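Local coordinates for pyridine synthase TbtD (PDB 5WA4), which probably forms the central pyridine ring of the thiopeptide thiomuracin by a formal [4+2] aza-cycloaddition, recognising its substrate through an N-terminal leader peptide, at residues P149-Y152 against H153-R157; L323-R327 against L328-P332. All coordinates share one frame; numbering follows the deposited sequence.

Contact 1 (149-157) is a run of alpha-helical turns within helix 135-159, and contact 2 (323-332) is the C-terminal end of helix 307-328 with the turn that follows it. Their centres lie about 12 Å apart, and the two surfaces touch directly. V151 CG2 sits 3.4 Å from H324 CE1 and also packs on the guanidinium of R327, while A154 CB lies 3.7 Å from L328 CD2 and L155 CD2 3.6 Å from L328 O. V151, A154 and L155 thus face the C-terminal turn of helix 307-328. Contact 2 is the more central of the two and is buried; contact 1 is partly buried and reaches the bound peptide through R157, which packs on an acidic side chain.

Contact 1: P149-Y152 against H153-R157; sequences PSVY and HALER
P149-Y152 and H153-R157 meet as consecutive turns of an alpha-helix, a local i to i+4 contact in the later part of helix 135-159. The backbone bonds establish this: L155 N donates to V151 O at 2.8 Å and E156 N to Y152 O, whereas H153 N reaches P149 O only weakly. A154 N bonds to S150 O at 3.3 Å, with the donor 47° out of the carbonyl plane. P149 has no N-H to give, and S150 N makes no bond to the turn before, so the helix is kinked here.

Among the side chains, V151 and L155 lie alongside each other and point the same way, on a buried side of the helix that touches strand 44-49. V151 CG1, anti to the backbone N (chi1 176°), is the branch turned to L155, 4.1 Å from L155 CG. The Y152 ring leans instead toward helix 22-35, where R31 makes a cation-pi contact with it and a long, weak ion pair with E156. In the E156 side chain the chain bends at chi2, beyond the CB and CG atoms that lie beside Y152 O.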
loop_
_atom_site.group_PDB
_atom_site.type_symbol
_atom_site.label_atom_id
_atom_site.label_comp_id
_atom_site.label_asym_id
_atom_site.label_seq_id
_atom_site.Cartn_x
_atom_site.Cartn_y
_atom_site.Cartn_z
ATOM N N PRO E 149 5.799 -45.690 5.862
ATOM C CA PRO E 149 5.715 -46.477 7.103
ATOM C C PRO E 149 5.618 -45.607 8.349
ATOM O O PRO E 149 5.268 -46.113 9.415
ATOM C CB PRO E 149 7.027 -47.290 7.110
ATOM C CG PRO E 149 7.925 -46.608 6.137
ATOM C CD PRO E 149 7.022 -46.000 5.101
ATOM N N SER E 150 5.934 -44.324 8.232
ATOM C CA SER E 150 5.756 -43.427 9.365
ATOM C C SER E 150 4.282 -43.048 9.499
ATOM O O SER E 150 3.820 -42.636 10.579
ATOM C CB SER E 150 6.623 -42.171 9.228
ATOM O OG SER E 150 7.897 -42.383 9.794
ATOM N N VAL E 151 3.553 -43.190 8.395
ATOM C CA VAL E 151 2.130 -42.942 8.411
ATOM C C VAL E 151 1.433 -44.058 9.187
ATOM O O VAL E 151 0.787 -43.786 10.208
ATOM C CB VAL E 151 1.563 -42.832 7.010
ATOM C CG1 VAL E 151 0.067 -42.683 7.058
ATOM C CG2 VAL E 151 2.164 -41.628 6.328
ATOM N N TYR E 152 1.588 -45.298 8.715
ATOM C CA TYR E 152 0.990 -46.479 9.343
ATOM C C TYR E 152 1.222 -46.542 10.856
ATOM O O TYR E 152 0.276 -46.668 11.649
ATOM C CB TYR E 152 1.535 -47.741 8.705
ATOM C CG TYR E 152 1.325 -47.817 7.219
ATOM C CD1 TYR E 152 0.119 -47.447 6.655
ATOM C CD2 TYR E 152 2.338 -48.268 6.370
ATOM C CE1 TYR E 152 -0.082 -47.518 5.284
ATOM C CE2 TYR E 152 2.142 -48.350 4.993
ATOM C CZ TYR E 152 0.931 -47.969 4.463
ATOM O OH TYR E 152 0.706 -48.039 3.115
ATOM N N HIS E 153 2.491 -46.442 11.238
ATOM C CA HIS E 153 2.894 -46.386 12.641
ATOM C C HIS E 153 2.080 -45.346 13.404
ATOM O O HIS E 153 1.536 -45.641 14.466
ATOM C CB HIS E 153 4.387 -46.076 12.740
ATOM C CG HIS E 153 4.960 -46.242 14.113
ATOM N ND1 HIS E 153 4.973 -45.224 15.045
ATOM C CD2 HIS E 153 5.582 -47.293 14.699
ATOM C CE1 HIS E 153 5.568 -45.644 16.147
ATOM N NE2 HIS E 153 5.946 -46.897 15.965
ATOM N N ALA E 154 1.973 -44.142 12.849
ATOM C CA ALA E 154 1.207 -43.076 13.482
ATOM C C ALA E 154 -0.295 -43.396 13.526
ATOM O O ALA E 154 -0.963 -43.137 14.533
ATOM C CB ALA E 154 1.444 -41.770 12.766
ATOM N N LEU E 155 -0.824 -43.955 12.443
ATOM C CA LEU E 155 -2.251 -44.230 12.388
ATOM C C LEU E 155 -2.577 -45.393 13.308
ATOM O O LEU E 155 -3.597 -45.366 13.982
ATOM C CB LEU E 155 -2.721 -44.526 10.957
ATOM C CG LEU E 155 -2.619 -43.298 10.032
ATOM C CD1 LEU E 155 -3.561 -43.366 8.838
ATOM C CD2 LEU E 155 -2.836 -41.997 10.798
ATOM N N GLU E 156 -1.718 -46.411 13.349
ATOM C CA GLU E 156 -2.028 -47.584 14.166
ATOM C C GLU E 156 -1.989 -47.183 15.637
ATOM O O GLU E 156 -2.759 -47.692 16.456
ATOM C CB GLU E 156 -1.081 -48.757 13.867
ATOM C CG GLU E 156 -1.340 -49.421 12.496
ATOM C CD GLU E 156 -1.225 -50.951 12.505
ATOM O OE1 GLU E 156 -0.092 -51.465 12.317
ATOM O OE2 GLU E 156 -2.266 -51.636 12.674
ATOM N N ARG E 157 -1.131 -46.234 15.968
ATOM C CA ARG E 157 -1.164 -45.662 17.302
ATOM C C ARG E 157 -2.429 -44.821 17.516
ATOM O O ARG E 157 -2.887 -44.631 18.636
ATOM C CB ARG E 157 0.085 -44.822 17.542
ATOM C CG ARG E 157 1.253 -45.630 18.041
ATOM C CD ARG E 157 2.416 -44.745 18.328
ATOM N NE ARG E 157 2.052 -43.653 19.225
ATOM C CZ ARG E 157 1.990 -43.763 20.545
ATOM N NH1 ARG E 157 2.258 -44.926 21.118
ATOM N NH2 ARG E 157 1.670 -42.712 21.287
#

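Contact 2: L323-R327 against L328-P332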
loop_
_atom_site.group_PDB
_atom_site.type_symbol
_atom_site.label_atom_id
_atom_site.label_comp_id
_atom_site.label_asym_id
_atom_site.label_seq_id
_atom_site.Cartn_x
_atom_site.Cartn_y
_atom_site.Cartn_z
ATOM N N LEU E 323 3.288 -31.285 6.000
ATOM C CA LEU E 323 2.552 -31.971 4.939
ATOM C C LEU E 323 2.252 -33.437 5.313
ATOM O O LEU E 323 1.235 -34.015 4.871
ATOM C CB LEU E 323 3.315 -31.898 3.610
ATOM C CG LEU E 323 3.305 -30.639 2.722
ATOM C CD1 LEU E 323 4.201 -30.857 1.538
ATOM C CD2 LEU E 323 1.916 -30.301 2.209
ATOM N N HIS E 324 3.128 -34.015 6.140
ATOM C CA HIS E 324 2.959 -35.356 6.694
ATOM C C HIS E 324 1.767 -35.360 7.651
ATOM O O HIS E 324 0.854 -36.158 7.508
ATOM C CB HIS E 324 4.238 -35.774 7.420
ATOM C CG HIS E 324 4.220 -37.158 8.013
ATOM N ND1 HIS E 324 3.939 -38.293 7.274
ATOM C CD2 HIS E 324 4.504 -37.592 9.270
ATOM C CE1 HIS E 324 4.046 -39.358 8.050
ATOM N NE2 HIS E 324 4.396 -38.962 9.264
ATOM N N LEU E 325 1.786 -34.451 8.627
ATOM C CA LEU E 325 0.723 -34.343 9.616
ATOM C C LEU E 325 -0.648 -34.186 8.931
ATOM O O LEU E 325 -1.617 -34.798 9.359
ATOM C CB LEU E 325 0.976 -33.172 10.573
ATOM C CG LEU E 325 2.345 -33.137 11.243
ATOM C CD1 LEU E 325 2.534 -31.907 12.114
ATOM C CD2 LEU E 325 2.626 -34.401 12.033
ATOM N N THR E 326 -0.738 -33.398 7.865
ATOM C CA THR E 326 -1.994 -33.341 7.119
ATOM C C THR E 326 -2.334 -34.735 6.560
ATOM O O THR E 326 -3.506 -35.103 6.438
ATOM C CB THR E 326 -1.952 -32.271 5.974
ATOM O OG1 THR E 326 -2.240 -30.979 6.519
ATOM C CG2 THR E 326 -2.977 -32.572 4.862
ATOM N N ARG E 327 -1.317 -35.531 6.255
ATOM C CA ARG E 327 -1.566 -36.871 5.723
ATOM C C ARG E 327 -2.040 -37.810 6.849
ATOM O O ARG E 327 -2.685 -38.829 6.592
ATOM C CB ARG E 327 -0.306 -37.422 5.067
ATOM C CG ARG E 327 -0.532 -38.437 3.993
ATOM C CD ARG E 327 0.826 -38.880 3.501
ATOM N NE ARG E 327 0.770 -40.034 2.619
ATOM C CZ ARG E 327 1.795 -40.860 2.438
ATOM N NH1 ARG E 327 2.931 -40.646 3.093
ATOM N NH2 ARG E 327 1.686 -41.898 1.617
ATOM N N LEU E 328 -1.706 -37.457 8.091
ATOM C CA LEU E 328 -2.126 -38.222 9.265
ATOM C C LEU E 328 -3.569 -37.900 9.689
ATOM O O LEU E 328 -4.162 -38.632 10.480
ATOM C CB LEU E 328 -1.190 -37.969 10.452
ATOM C CG LEU E 328 0.297 -38.305 10.312
ATOM C CD1 LEU E 328 1.023 -38.101 11.634
ATOM C CD2 LEU E 328 0.500 -39.718 9.809
ATOM N N GLY E 329 -4.121 -36.802 9.181
ATOM C CA GLY E 329 -5.466 -36.402 9.531
ATOM C C GLY E 329 -5.555 -35.080 10.278
ATOM O O GLY E 329 -6.651 -34.537 10.435
ATOM N N LEU E 330 -4.423 -34.562 10.746
ATOM C CA LEU E 330 -4.375 -33.295 11.493
ATOM C C LEU E 330 -5.032 -32.159 10.726
ATOM O O LEU E 330 -4.832 -32.008 9.522
ATOM C CB LEU E 330 -2.932 -32.906 11.826
ATOM C CG LEU E 330 -2.769 -32.135 13.132
ATOM C CD1 LEU E 330 -3.041 -33.076 14.307
ATOM C CD2 LEU E 330 -1.381 -31.533 13.268
ATOM N N THR E 331 -5.839 -31.368 11.414
ATOM C CA THR E 331 -6.502 -30.228 10.772
ATOM C C THR E 331 -5.571 -29.044 10.898
ATOM O O THR E 331 -4.822 -28.967 11.878
ATOM C CB THR E 331 -7.885 -29.903 11.428
ATOM O OG1 THR E 331 -7.697 -29.462 12.785
ATOM C CG2 THR E 331 -8.778 -31.124 11.419
ATOM N N PRO E 332 -5.591 -28.132 9.919
ATOM C CA PRO E 332 -4.724 -26.944 10.010
ATOM C C PRO E 332 -4.772 -26.307 11.389
ATOM O O PRO E 332 -3.713 -25.964 11.928
ATOM C CB PRO E 332 -5.293 -26.012 8.940
ATOM C CG PRO E 332 -5.780 -26.955 7.886
ATOM C CD PRO E 332 -6.254 -28.226 8.607
#
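L328, in the last turn of helix 307-328, packs on H324 and L325, and L330, past the Schellman motif that ends the helix, packs on L325. Backbone bonds define the turn. L328 N donates to H324 O at 2.9 Å, in the carbonyl plane. The motif is marked by the six-to-one bond from L330 N to L325 O (3.1 Å) and the weak five-to-two bond from G329 N to T326 O. L325 O also takes weak bonds from L328 N and G329 N. G329 has a positive phi of 116°, suited to glycine because a CB would press on the carbonyl O of L328.

Apolar contacts join the last turn to the residues beyond it. L328 CD2 lies over one face of the H324 ring in a CH-pi contact, 4.2 Å from the centroid and 25° off the ring normal. CD1 meets L325 CD2 at 4.1 Å. L330 runs alongside L325, with CD2 3.9 Å from L325 CB.

Outward, H324 stacks on W249, and R327 NH1 bonds to Y144 O and NH2 to T148 OG1 of helix 135-159. L325 and L330 pack on helix 164-178, and T331 N-caps helix 332-352 through OG1 to Q334 N.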